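Local coordinates for packaging protein UL32 (PDB 6XF9) that binds zinc, assembles into a pentameric ring required for herpesviral packaging, and probably helps bring new capsids to the nuclear sites of genome cleavage and packaging, at residues E101-H106 with Y114-P119; D15-L20 with S91-A96; L21-L26 with R121-D126; D74-C79 with S400-Q405; P222-A227 with V384-P389. All blocks are in the same frame, centred on the assembly; numbering follows the deposited sequence.

How the interactions relate
From the N terminus, helix 14-22 enters two contacts in succession: its middle meets helix 89-106 in interaction 2, and its end meets the start of helix 124-133 in interaction 3. These two loops cross, since their segments alternate along the chain. Interaction 1 closes the short connection after helix 89-106 and is nested inside the loop of interaction 3; Phe117 packs from it onto interaction 2. Interaction 4 spans the longest separation, joining helix 71-83 to helix 391-402 near the far end of the chain. Its loop crosses those of interactions 2 and 3 and encloses interactions 1 and 5, the latter tying 222-227 to the end of helix 382-386.

Interaction 1 (E101-H106 with Y114-P119); sequences EIMHLH and YGLFGP
The rings of His104 and Tyr114 carry this contact, meeting at an intermediate tilt, their planes 41° apart and their centroids separated by 5.1 Å. This is neither a parallel stack nor a T-shaped pair. The closest approach runs from His104 NE2 to Tyr114 CE1, 3.3 Å, and CE1 lies at the edge of the imidazole, near its plane. His104 CD2 follows the same flank of the phenol, 3.7 Å from Tyr114 CE1, and it also comes within 3.8 Å of Tyr114 OH. Both residues place CG opposite the carbonyl carbon and beside the backbone N (chi1 -74° for His104, -52° for Tyr114), which brings the ends of the two side chains closer than their first bonds would suggest.

The polar ends are held by other residues. His104 ND1 is hydrogen-bonded to His13 NE2, with the two imidazoles almost parallel, while Tyr114 OH bonds to the carbonyl of Pro108; the first, off the ring axis, limits the imidazole's turn, the second fixes where Tyr114 ends. A second, looser point of contact lies deeper, where Met103 CG and Leu116 CD2 are 4.5 Å apart. Both of these side chains are buried and start out toward each other, whereas Tyr114 is exposed, so the contact runs from an aromatic margin at the surface to an apolar interior.

The pair closes the loop that follows helix 89-106, folding the connection to helix 124-133 back along the helix it has just left. Helix 71-83 packs against Ile102 of the same helical turn, and helix 14-22 receives Phe117.

Interaction 2 (D15-L20 with S91-A96); sequences DELQKL and STMAAA
This is a buried, wholly apolar helix-helix contact in the N-terminal part of the chain, where helix 14-22 packs on helix 89-106. The short segments run roughly antiparallel, with 139° between their directions and 11.0 Å between their axes.

Ala96 is the central point: its methyl faces helix 14-22 and receives one branch from each of two leucines a turn apart. Leu20 CD2 approaches Ala96 CB to 3.5 Å, tighter than normal van der Waals contact, and Leu17 CD2 reaches the same methyl at 3.7 Å. Leu17 uses its other branch too, with CD1 set 4.2 Å from Met93 CE. The leucines arrive by different routes, since CG stands opposite the carbonyl carbon in Leu17 but opposite the backbone N in Leu20 (chi1 176°). Met93 starts off to one side, yet its chain bends at CB-CG and carries the terminal methyl across to the leucine.

Helix 124-133 adds Leu127, which touches both Leu20 and Ala96, making this a junction of three helices. Phe117, from the loop leading to helix 124-133, packs against Leu17 and Leu20.

Interaction 3 (L21-L26 with R121-D126); sequences LAASLL and RLMGID
Met123 lays its sulfur beside Ala23, with SD 4.1 Å from the carbonyl O of Ala23 and 4.4 Å from its CB. The setting is a meeting of two helix ends: Met123 is the N-cap residue of helix 124-133, and Ala23 lies within the type I beta turn Ala22 to Leu25, in which helix 14-22 ends. Ala23 points its methyl toward the other segment. Met123 begins obliquely to it, with CG beside its own backbone N, and a bend at chi2, -133° and far from a staggered value, brings the sulfur round to the turn.

The second touch is more distant and involves Gly124. Its backbone N lies 4.3 Å from Ser24 OG, a packing distance. The serine hydroxyl is instead hydrogen-bonded to the carbonyl of Leu20, one turn back in helix 14-22, which turns it back toward that helix. With no hydrogen bond between the segments, the contact rests on van der Waals packing of buried groups.

Neighbouring parts of the fold hold both ends in place. Ser24 and Leu26 form backbone hydrogen bonds with Leu279 and Asp272, and the carbonyl of Arg121 is bound by Gln41 and Arg53. Helix 124-133, which starts here, goes on to supply the zinc ligand His130.

The start of that helix is organised by Asp126, whose OD1 bonds to Ser45 OG. Its other oxygen, OD2, accepts from Met123 N at 2.8 Å through the anti lone pair, with an N-H...O angle of 146°.

Interaction 4 (D74-C79 with S400-Q405); sequences DYACLC and SAAAGQ
Ala76 points its methyl straight into the last turn of helix 391-402, where it meets backbone as much as side chain. Ala76 CB sits 3.6 Å from the carbonyl O of Ala401 and 3.7 Å from Ala402 N, so it rests on the peptide unit between those two residues. Ala401 answers with its own methyl, 4.0 Å from Ala76 CB and equally far from the Ala76 carbonyl O. Ala402 contributes less: its methyl slants past the contact, CB to CB with Ala76 at 4.3 Å, and the residue is partly exposed.

Small side chains make this closeness possible. The backbones approach to 5.3 Å between Ala76 CA and Ala402 CA, and at this spacing methyls and peptide groups fill the interface; three alanines let helix 71-83 come close to the end of helix 391-402. Just beyond it, Gly404 takes a positive phi of 82° in a Schellman motif. Gln405 N bonds back to Ser400 O at 2.9 Å, and a weaker bond joins Gly404 N to Ala401 O, closing the helix as the chain turns away.

The same two helices are also joined by a salt bridge, Asp74 OD1 to Arg398. Asp74 OD2 also has a weak hydrogen bond from His106. Next to Ala76, Tyr75 OH is hydrogen-bonded to NE2 of the zinc ligand His130, placing helix 71-83 in the second shell of that metal site.

Interaction 5 (P222-A227 with V384-P389); sequences PSLLPA and VLFRLP
Phe386 drives the rim of its ring between Pro222 and Leu224, and both meet it at the edge, near the ring plane. The tight part is at CE1, which lies 3.4 Å from the carbonyl O of Pro222; the neighbouring ring atom CD1 is 4.0 Å from the same oxygen. At the far end of the ring, Phe386 CZ packs against Leu224 CG at 4.2 Å. With CG opposite the carbonyl carbon, a chi1 of -83° swings the ring out toward 222-227.

The looser side is the proline. Pro222 is exposed, and its CB points away from Phe386, so it takes part through its carbonyl while its ring carbons beyond CA make no contact with 384-389. Leu224, by contrast, is buried and also touches Leu7 and Ile10 of helix 7-12. Trp5 packs edge-to-face with Phe386, giving the aromatic ring a further partner from the N-terminal region.

The contact joins the end of helix 382-386 to the loop leading into helix 225-235. Phe386 finishes its helix, Arg387 being the first residue to leave helical geometry. The entry to helix 225-235 is capped by Ser223 OG, which accepts from Leu225 N at 3.0 Å with an angle of 151°, and a backbone hydrogen bond between Phe386 and Lys221 ties the end of helix 382-386 to the residue just before Pro222.

A carbonyl oxygen facing the rim of a phenylalanine meets the slightly positive C-H edge of the ring, so the close approach is probably mildly attractive, a weak electrostatic complement to the apolar packing on Leu224.

Interaction 1 (E101-H106 with Y114-P119)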
# COMPACT_ATOMS: atom_id res chain seq x y z
N GLU D 101 -27.29 8.14 -49.80
CA GLU D 101 -27.63 9.19 -50.75
C GLU D 101 -26.37 9.73 -51.42
O GLU D 101 -26.33 9.88 -52.64
CB GLU D 101 -28.39 10.29 -50.01
CG GLU D 101 -28.77 11.49 -50.81
CD GLU D 101 -29.89 11.24 -51.78
OE1 GLU D 101 -30.50 10.15 -51.77
OE2 GLU D 101 -30.19 12.19 -52.53
N ILE D 102 -25.31 9.97 -50.64
CA ILE D 102 -24.08 10.49 -51.23
C ILE D 102 -23.52 9.51 -52.24
O ILE D 102 -22.91 9.91 -53.24
CB ILE D 102 -23.06 10.83 -50.13
CG1 ILE D 102 -23.50 12.09 -49.39
CG2 ILE D 102 -21.66 11.04 -50.70
CD1 ILE D 102 -22.76 12.28 -48.11
N MET D 103 -23.74 8.20 -52.03
CA MET D 103 -23.19 7.19 -52.93
C MET D 103 -23.99 7.07 -54.22
O MET D 103 -23.40 6.83 -55.29
CB MET D 103 -23.17 5.82 -52.24
CG MET D 103 -22.21 5.69 -51.08
SD MET D 103 -20.52 5.57 -51.65
CE MET D 103 -20.47 3.93 -52.36
N HIS D 104 -25.31 7.22 -54.15
CA HIS D 104 -26.15 7.20 -55.34
C HIS D 104 -25.99 8.45 -56.19
O HIS D 104 -26.16 8.38 -57.42
CB HIS D 104 -27.59 7.00 -54.91
CG HIS D 104 -27.87 5.61 -54.47
ND1 HIS D 104 -28.66 5.31 -53.38
CD2 HIS D 104 -27.42 4.42 -54.94
CE1 HIS D 104 -28.72 4.00 -53.23
NE2 HIS D 104 -27.97 3.43 -54.16
N LEU D 105 -25.67 9.60 -55.58
CA LEU D 105 -25.45 10.82 -56.35
C LEU D 105 -24.14 10.77 -57.11
O LEU D 105 -24.08 11.18 -58.28
CB LEU D 105 -25.47 12.05 -55.44
CG LEU D 105 -26.73 12.78 -55.02
CD1 LEU D 105 -27.80 11.86 -54.54
CD2 LEU D 105 -26.32 13.70 -53.90
N HIS D 106 -23.07 10.33 -56.46
CA HIS D 106 -21.74 10.52 -57.00
C HIS D 106 -21.02 9.25 -57.44
O HIS D 106 -19.98 9.35 -58.09
CB HIS D 106 -20.86 11.25 -55.98
CG HIS D 106 -21.44 12.56 -55.53
ND1 HIS D 106 -20.99 13.77 -56.00
CD2 HIS D 106 -22.42 12.84 -54.64
CE1 HIS D 106 -21.67 14.74 -55.42
NE2 HIS D 106 -22.54 14.21 -54.59
N TYR D 114 -24.07 -0.41 -53.93
CA TYR D 114 -25.22 -1.27 -53.66
C TYR D 114 -24.77 -2.44 -52.79
O TYR D 114 -23.63 -2.91 -52.89
CB TYR D 114 -25.88 -1.75 -54.96
CG TYR D 114 -26.21 -0.59 -55.87
CD1 TYR D 114 -27.43 0.07 -55.75
CD2 TYR D 114 -25.29 -0.12 -56.82
CE1 TYR D 114 -27.75 1.15 -56.56
CE2 TYR D 114 -25.60 0.97 -57.63
CZ TYR D 114 -26.84 1.59 -57.49
OH TYR D 114 -27.18 2.68 -58.27
N GLY D 115 -25.66 -2.89 -51.90
CA GLY D 115 -25.23 -3.82 -50.89
C GLY D 115 -24.25 -3.11 -49.99
O GLY D 115 -23.15 -3.61 -49.69
N LEU D 116 -24.64 -1.90 -49.57
CA LEU D 116 -23.76 -1.06 -48.77
C LEU D 116 -23.62 -1.61 -47.35
O LEU D 116 -22.53 -1.59 -46.78
CB LEU D 116 -24.33 0.36 -48.75
CG LEU D 116 -23.53 1.49 -48.11
CD1 LEU D 116 -22.12 1.58 -48.71
CD2 LEU D 116 -24.27 2.81 -48.30
N PHE D 117 -24.71 -2.13 -46.79
CA PHE D 117 -24.75 -2.57 -45.41
C PHE D 117 -24.97 -4.07 -45.31
O PHE D 117 -25.48 -4.71 -46.24
CB PHE D 117 -25.87 -1.84 -44.67
CG PHE D 117 -25.74 -0.35 -44.74
CD1 PHE D 117 -24.62 0.27 -44.23
CD2 PHE D 117 -26.72 0.41 -45.33
CE1 PHE D 117 -24.49 1.63 -44.31
CE2 PHE D 117 -26.60 1.78 -45.41
CZ PHE D 117 -25.47 2.39 -44.90
N GLY D 118 -24.62 -4.63 -44.15
CA GLY D 118 -24.83 -6.04 -43.91
C GLY D 118 -23.55 -6.81 -43.68
O GLY D 118 -22.47 -6.24 -43.50
N PRO D 119 -23.66 -8.15 -43.63
CA PRO D 119 -22.47 -8.97 -43.37
C PRO D 119 -21.55 -8.91 -44.57
O PRO D 119 -21.99 -9.10 -45.71
CB PRO D 119 -23.05 -10.37 -43.14
CG PRO D 119 -24.35 -10.37 -43.90
CD PRO D 119 -24.82 -8.95 -44.04

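Interaction 2 (D15-L20 with S91-A96)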
# COMPACT_ATOMS: atom_id res chain seq x y z
N ASP D 15 -34.65 0.33 -48.58
CA ASP D 15 -34.13 -0.97 -48.99
C ASP D 15 -32.76 -1.23 -48.38
O ASP D 15 -32.56 -2.25 -47.72
CB ASP D 15 -34.08 -1.05 -50.52
N GLU D 16 -31.79 -0.34 -48.61
CA GLU D 16 -30.48 -0.57 -48.00
C GLU D 16 -30.54 -0.46 -46.48
O GLU D 16 -29.97 -1.29 -45.76
CB GLU D 16 -29.43 0.37 -48.60
N LEU D 17 -31.29 0.52 -45.95
CA LEU D 17 -31.35 0.72 -44.50
C LEU D 17 -32.02 -0.44 -43.77
O LEU D 17 -31.64 -0.73 -42.62
CB LEU D 17 -32.07 2.02 -44.19
CG LEU D 17 -31.30 3.26 -44.65
CD1 LEU D 17 -32.06 4.47 -44.15
CD2 LEU D 17 -29.89 3.23 -44.11
N GLN D 18 -33.00 -1.12 -44.38
CA GLN D 18 -33.53 -2.33 -43.75
C GLN D 18 -32.44 -3.37 -43.59
O GLN D 18 -32.41 -4.11 -42.60
CB GLN D 18 -34.66 -2.94 -44.57
CG GLN D 18 -36.01 -2.31 -44.51
CD GLN D 18 -36.93 -2.93 -45.53
OE1 GLN D 18 -36.49 -3.73 -46.35
NE2 GLN D 18 -38.23 -2.59 -45.48
N LYS D 19 -31.54 -3.46 -44.57
CA LYS D 19 -30.48 -4.45 -44.49
C LYS D 19 -29.52 -4.11 -43.36
O LYS D 19 -28.92 -5.02 -42.76
CB LYS D 19 -29.75 -4.57 -45.83
CG LYS D 19 -30.69 -4.94 -47.01
CD LYS D 19 -31.48 -6.24 -46.73
CE LYS D 19 -30.69 -7.54 -46.87
NZ LYS D 19 -31.58 -8.76 -46.77
N LEU D 20 -29.34 -2.82 -43.07
CA LEU D 20 -28.54 -2.39 -41.91
C LEU D 20 -29.25 -2.70 -40.59
O LEU D 20 -28.62 -3.18 -39.64
CB LEU D 20 -28.22 -0.89 -41.99
CG LEU D 20 -27.49 -0.28 -40.81
CD1 LEU D 20 -26.14 -0.93 -40.66
CD2 LEU D 20 -27.33 1.21 -40.98
N SER D 91 -28.70 9.17 -34.80
CA SER D 91 -27.59 9.79 -35.51
C SER D 91 -26.86 8.77 -36.36
O SER D 91 -26.30 9.13 -37.41
CB SER D 91 -26.61 10.46 -34.55
OG SER D 91 -27.29 11.30 -33.64
N THR D 92 -26.83 7.50 -35.95
CA THR D 92 -26.23 6.46 -36.78
C THR D 92 -27.10 6.14 -37.98
O THR D 92 -26.60 5.99 -39.10
CB THR D 92 -25.99 5.21 -35.95
OG1 THR D 92 -25.17 5.56 -34.83
CG2 THR D 92 -25.31 4.10 -36.77
N MET D 93 -28.42 6.05 -37.76
CA MET D 93 -29.37 5.85 -38.85
C MET D 93 -29.25 6.95 -39.89
O MET D 93 -29.14 6.67 -41.09
CB MET D 93 -30.78 5.80 -38.26
CG MET D 93 -31.93 5.41 -39.18
SD MET D 93 -31.78 3.79 -39.98
CE MET D 93 -33.51 3.55 -40.37
N ALA D 94 -29.27 8.22 -39.45
CA ALA D 94 -29.19 9.36 -40.35
C ALA D 94 -27.87 9.38 -41.12
O ALA D 94 -27.85 9.70 -42.32
CB ALA D 94 -29.35 10.66 -39.57
N ALA D 95 -26.76 9.12 -40.45
CA ALA D 95 -25.49 9.02 -41.18
C ALA D 95 -25.51 7.85 -42.16
O ALA D 95 -24.89 7.93 -43.22
CB ALA D 95 -24.33 8.89 -40.19
N ALA D 96 -26.20 6.75 -41.82
CA ALA D 96 -26.32 5.66 -42.78
C ALA D 96 -27.08 6.11 -44.01
O ALA D 96 -26.58 5.99 -45.14
CB ALA D 96 -27.03 4.47 -42.15

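Interaction 3 (L21-L26 with R121-D126)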
# COMPACT_ATOMS: atom_id res chain seq x y z
N LEU D 21 -30.56 -2.39 -40.49
CA LEU D 21 -31.28 -2.68 -39.25
C LEU D 21 -31.30 -4.18 -38.95
O LEU D 21 -31.13 -4.59 -37.80
CB LEU D 21 -32.70 -2.14 -39.31
CG LEU D 21 -32.96 -0.64 -39.27
CD1 LEU D 21 -34.44 -0.36 -39.54
CD2 LEU D 21 -32.57 -0.10 -37.91
N ALA D 22 -31.51 -5.01 -39.98
CA ALA D 22 -31.54 -6.45 -39.74
C ALA D 22 -30.20 -6.94 -39.22
O ALA D 22 -30.15 -7.76 -38.31
CB ALA D 22 -31.94 -7.19 -41.01
N ALA D 23 -29.10 -6.45 -39.81
CA ALA D 23 -27.76 -6.81 -39.35
C ALA D 23 -27.38 -6.14 -38.02
O ALA D 23 -26.25 -6.33 -37.56
CB ALA D 23 -26.73 -6.44 -40.42
N SER D 24 -28.27 -5.36 -37.41
CA SER D 24 -27.98 -4.62 -36.18
C SER D 24 -28.78 -5.12 -34.98
O SER D 24 -28.79 -4.47 -33.93
CB SER D 24 -28.24 -3.14 -36.41
OG SER D 24 -27.33 -2.65 -37.38
N LEU D 25 -29.42 -6.28 -35.09
CA LEU D 25 -30.07 -6.92 -33.96
C LEU D 25 -29.12 -7.97 -33.40
O LEU D 25 -28.23 -8.47 -34.10
CB LEU D 25 -31.37 -7.59 -34.39
CG LEU D 25 -32.49 -6.70 -34.95
CD1 LEU D 25 -33.51 -7.55 -35.73
CD2 LEU D 25 -33.16 -5.88 -33.89
N LEU D 26 -29.29 -8.29 -32.13
CA LEU D 26 -28.46 -9.31 -31.49
C LEU D 26 -28.99 -10.72 -31.76
O LEU D 26 -30.17 -10.89 -32.07
CB LEU D 26 -28.40 -9.04 -29.99
CG LEU D 26 -27.51 -7.87 -29.61
CD1 LEU D 26 -27.76 -7.52 -28.18
CD2 LEU D 26 -26.06 -8.30 -29.79
N ARG D 121 -20.16 -6.23 -45.52
CA ARG D 121 -20.21 -4.85 -45.91
C ARG D 121 -20.12 -3.97 -44.66
O ARG D 121 -19.39 -4.30 -43.78
CB ARG D 121 -21.44 -4.58 -46.73
N LEU D 122 -20.80 -2.85 -44.61
CA LEU D 122 -20.76 -1.97 -43.45
C LEU D 122 -21.76 -2.30 -42.37
O LEU D 122 -22.86 -2.70 -42.65
CB LEU D 122 -20.98 -0.53 -43.85
CG LEU D 122 -19.94 0.30 -44.55
CD1 LEU D 122 -20.37 1.71 -44.53
CD2 LEU D 122 -18.60 0.22 -43.95
N MET D 123 -21.37 -2.08 -41.13
CA MET D 123 -22.27 -2.32 -40.01
C MET D 123 -22.39 -1.07 -39.15
O MET D 123 -21.56 -0.16 -39.22
CB MET D 123 -21.78 -3.49 -39.18
CG MET D 123 -21.74 -4.69 -40.04
SD MET D 123 -22.50 -6.06 -39.22
CE MET D 123 -22.22 -7.31 -40.45
N GLY D 124 -23.42 -1.10 -38.29
CA GLY D 124 -23.64 0.01 -37.37
C GLY D 124 -22.40 0.39 -36.61
O GLY D 124 -22.10 1.57 -36.42
N ILE D 125 -21.64 -0.60 -36.16
CA ILE D 125 -20.44 -0.28 -35.41
C ILE D 125 -19.46 0.49 -36.29
O ILE D 125 -18.74 1.37 -35.80
CB ILE D 125 -19.81 -1.55 -34.81
CG1 ILE D 125 -18.82 -1.18 -33.71
CG2 ILE D 125 -19.12 -2.39 -35.89
CD1 ILE D 125 -19.41 -0.27 -32.67
N ASP D 126 -19.43 0.21 -37.60
CA ASP D 126 -18.48 0.89 -38.48
C ASP D 126 -18.85 2.36 -38.67
O ASP D 126 -17.96 3.23 -38.70
CB ASP D 126 -18.41 0.20 -39.83
CG ASP D 126 -17.98 -1.25 -39.72
OD1 ASP D 126 -16.88 -1.49 -39.19
OD2 ASP D 126 -18.75 -2.14 -40.18

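Interaction 4 (D74-C79 with S400-Q405)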
# COMPACT_ATOMS: atom_id res chain seq x y z
N ASP D 74 -20.30 17.16 -50.46
CA ASP D 74 -21.46 16.55 -49.82
C ASP D 74 -21.05 15.66 -48.66
O ASP D 74 -21.73 15.62 -47.63
CB ASP D 74 -22.29 15.75 -50.84
CG ASP D 74 -22.96 16.63 -51.88
OD1 ASP D 74 -23.61 17.65 -51.51
OD2 ASP D 74 -22.86 16.27 -53.08
N TYR D 75 -19.93 14.95 -48.82
CA TYR D 75 -19.41 14.17 -47.71
C TYR D 75 -19.02 15.09 -46.56
O TYR D 75 -19.28 14.78 -45.39
CB TYR D 75 -18.24 13.30 -48.17
CG TYR D 75 -17.47 12.62 -47.07
CD1 TYR D 75 -18.06 11.66 -46.25
CD2 TYR D 75 -16.13 12.91 -46.87
CE1 TYR D 75 -17.32 11.03 -45.23
CE2 TYR D 75 -15.39 12.29 -45.88
CZ TYR D 75 -15.98 11.36 -45.05
OH TYR D 75 -15.18 10.77 -44.07
N ALA D 76 -18.41 16.24 -46.87
CA ALA D 76 -18.03 17.18 -45.82
C ALA D 76 -19.24 17.78 -45.12
O ALA D 76 -19.11 18.23 -43.97
CB ALA D 76 -17.16 18.29 -46.39
N CYS D 77 -20.41 17.86 -45.77
CA CYS D 77 -21.60 18.31 -45.05
C CYS D 77 -22.07 17.27 -44.05
O CYS D 77 -22.43 17.61 -42.92
CB CYS D 77 -22.74 18.63 -46.00
SG CYS D 77 -22.56 20.21 -46.71
N LEU D 78 -22.11 16.01 -44.48
CA LEU D 78 -22.44 14.92 -43.57
C LEU D 78 -21.52 14.94 -42.36
O LEU D 78 -21.99 14.88 -41.21
CB LEU D 78 -22.30 13.59 -44.30
CG LEU D 78 -22.54 12.39 -43.41
CD1 LEU D 78 -23.87 12.51 -42.70
CD2 LEU D 78 -22.43 11.11 -44.21
N CYS D 79 -20.21 15.07 -42.59
CA CYS D 79 -19.28 15.16 -41.48
C CYS D 79 -19.61 16.33 -40.55
O CYS D 79 -19.68 16.15 -39.33
CB CYS D 79 -17.85 15.25 -42.02
SG CYS D 79 -17.35 13.73 -42.84
N SER D 400 -15.93 25.78 -47.04
CA SER D 400 -15.07 25.81 -45.87
C SER D 400 -14.87 24.40 -45.34
O SER D 400 -13.73 23.96 -45.11
CB SER D 400 -15.71 26.71 -44.81
OG SER D 400 -14.83 26.99 -43.74
N ALA D 401 -15.97 23.65 -45.21
CA ALA D 401 -15.92 22.29 -44.66
C ALA D 401 -15.19 21.34 -45.59
O ALA D 401 -14.52 20.41 -45.11
CB ALA D 401 -17.33 21.78 -44.40
N ALA D 402 -15.36 21.48 -46.91
CA ALA D 402 -14.58 20.66 -47.82
C ALA D 402 -13.10 21.03 -47.81
O ALA D 402 -12.24 20.15 -47.93
CB ALA D 402 -15.14 20.76 -49.23
N ALA D 403 -12.76 22.32 -47.60
CA ALA D 403 -11.38 22.74 -47.39
C ALA D 403 -10.85 22.39 -46.00
O ALA D 403 -9.69 22.68 -45.70
CB ALA D 403 -11.25 24.25 -47.58
N GLY D 404 -11.68 21.75 -45.18
CA GLY D 404 -11.30 21.28 -43.86
C GLY D 404 -11.33 22.30 -42.75
O GLY D 404 -10.94 21.96 -41.62
N GLN D 405 -11.80 23.53 -42.99
CA GLN D 405 -11.67 24.56 -41.96
C GLN D 405 -12.67 24.40 -40.82
O GLN D 405 -12.39 24.86 -39.69
CB GLN D 405 -11.82 25.96 -42.55
CG GLN D 405 -10.75 26.36 -43.52
CD GLN D 405 -9.39 26.20 -42.94
OE1 GLN D 405 -9.18 26.44 -41.74
NE2 GLN D 405 -8.43 25.80 -43.77

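Interaction 5 (P222-A227 with V384-P389)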
# COMPACT_ATOMS: atom_id res chain seq x y z
N PRO D 222 -38.31 17.73 -41.35
CA PRO D 222 -39.24 16.82 -40.66
C PRO D 222 -38.63 16.13 -39.44
O PRO D 222 -37.46 15.74 -39.43
CB PRO D 222 -39.58 15.78 -41.75
CG PRO D 222 -39.25 16.45 -43.05
CD PRO D 222 -38.12 17.37 -42.77
N SER D 223 -39.46 15.95 -38.42
CA SER D 223 -39.05 15.24 -37.22
C SER D 223 -38.80 13.78 -37.54
O SER D 223 -39.58 13.14 -38.25
CB SER D 223 -40.13 15.35 -36.15
OG SER D 223 -40.08 14.23 -35.28
N LEU D 224 -37.70 13.25 -37.01
CA LEU D 224 -37.39 11.83 -37.19
C LEU D 224 -38.03 10.95 -36.14
O LEU D 224 -37.84 9.73 -36.18
CB LEU D 224 -35.87 11.61 -37.20
CG LEU D 224 -35.09 12.47 -38.20
CD1 LEU D 224 -33.63 12.10 -38.24
CD2 LEU D 224 -35.70 12.32 -39.58
N LEU D 225 -38.77 11.53 -35.19
CA LEU D 225 -39.42 10.72 -34.16
C LEU D 225 -40.25 9.56 -34.69
O LEU D 225 -40.11 8.44 -34.14
CB LEU D 225 -40.30 11.60 -33.28
CG LEU D 225 -39.56 12.13 -32.07
CD1 LEU D 225 -40.52 12.91 -31.19
CD2 LEU D 225 -39.00 10.92 -31.36
N PRO D 226 -41.08 9.71 -35.73
CA PRO D 226 -41.85 8.54 -36.19
C PRO D 226 -40.96 7.38 -36.61
O PRO D 226 -41.26 6.23 -36.28
CB PRO D 226 -42.66 9.11 -37.36
CG PRO D 226 -42.78 10.57 -37.05
CD PRO D 226 -41.46 10.92 -36.48
N ALA D 227 -39.86 7.67 -37.33
CA ALA D 227 -38.95 6.60 -37.74
C ALA D 227 -38.39 5.88 -36.53
O ALA D 227 -38.28 4.64 -36.53
CB ALA D 227 -37.83 7.18 -38.59
N VAL D 384 -28.16 23.41 -36.81
CA VAL D 384 -27.46 22.69 -37.88
C VAL D 384 -28.30 21.52 -38.35
O VAL D 384 -28.48 21.29 -39.55
CB VAL D 384 -26.08 22.21 -37.41
CG1 VAL D 384 -25.45 21.36 -38.48
CG2 VAL D 384 -25.18 23.38 -37.10
N LEU D 385 -28.83 20.75 -37.41
CA LEU D 385 -29.43 19.49 -37.78
C LEU D 385 -30.75 19.68 -38.50
O LEU D 385 -31.09 18.90 -39.40
CB LEU D 385 -29.62 18.61 -36.55
CG LEU D 385 -28.36 18.05 -35.88
CD1 LEU D 385 -28.78 16.92 -34.94
CD2 LEU D 385 -27.31 17.58 -36.91
N PHE D 386 -31.53 20.69 -38.10
CA PHE D 386 -32.94 20.70 -38.48
C PHE D 386 -33.44 21.95 -39.17
O PHE D 386 -34.54 21.91 -39.73
CB PHE D 386 -33.82 20.41 -37.25
CG PHE D 386 -33.96 18.95 -36.98
CD1 PHE D 386 -34.70 18.14 -37.83
CD2 PHE D 386 -33.28 18.36 -35.93
CE1 PHE D 386 -34.79 16.78 -37.63
CE2 PHE D 386 -33.38 17.00 -35.71
CZ PHE D 386 -34.13 16.22 -36.56
N ARG D 387 -32.69 23.04 -39.20
CA ARG D 387 -33.11 24.21 -39.94
C ARG D 387 -32.63 24.16 -41.38
O ARG D 387 -31.50 23.74 -41.66
CB ARG D 387 -32.63 25.48 -39.24
CG ARG D 387 -33.35 25.64 -37.94
CD ARG D 387 -33.48 27.07 -37.52
NE ARG D 387 -34.35 27.14 -36.36
CZ ARG D 387 -35.68 27.14 -36.44
NH1 ARG D 387 -36.27 27.08 -37.63
NH2 ARG D 387 -36.42 27.22 -35.34
N LEU D 388 -33.52 24.59 -42.28
CA LEU D 388 -33.23 24.55 -43.70
C LEU D 388 -32.17 25.59 -44.03
O LEU D 388 -32.38 26.78 -43.78
CB LEU D 388 -34.51 24.82 -44.49
CG LEU D 388 -34.43 24.62 -46.01
CD1 LEU D 388 -35.77 24.11 -46.54
CD2 LEU D 388 -33.90 25.88 -46.77
N PRO D 389 -31.07 25.21 -44.65
CA PRO D 389 -29.98 26.17 -44.85
C PRO D 389 -30.31 27.21 -45.90
O PRO D 389 -31.01 26.96 -46.88
CB PRO D 389 -28.81 25.29 -45.30
CG PRO D 389 -29.44 24.10 -45.90
CD PRO D 389 -30.73 23.87 -45.15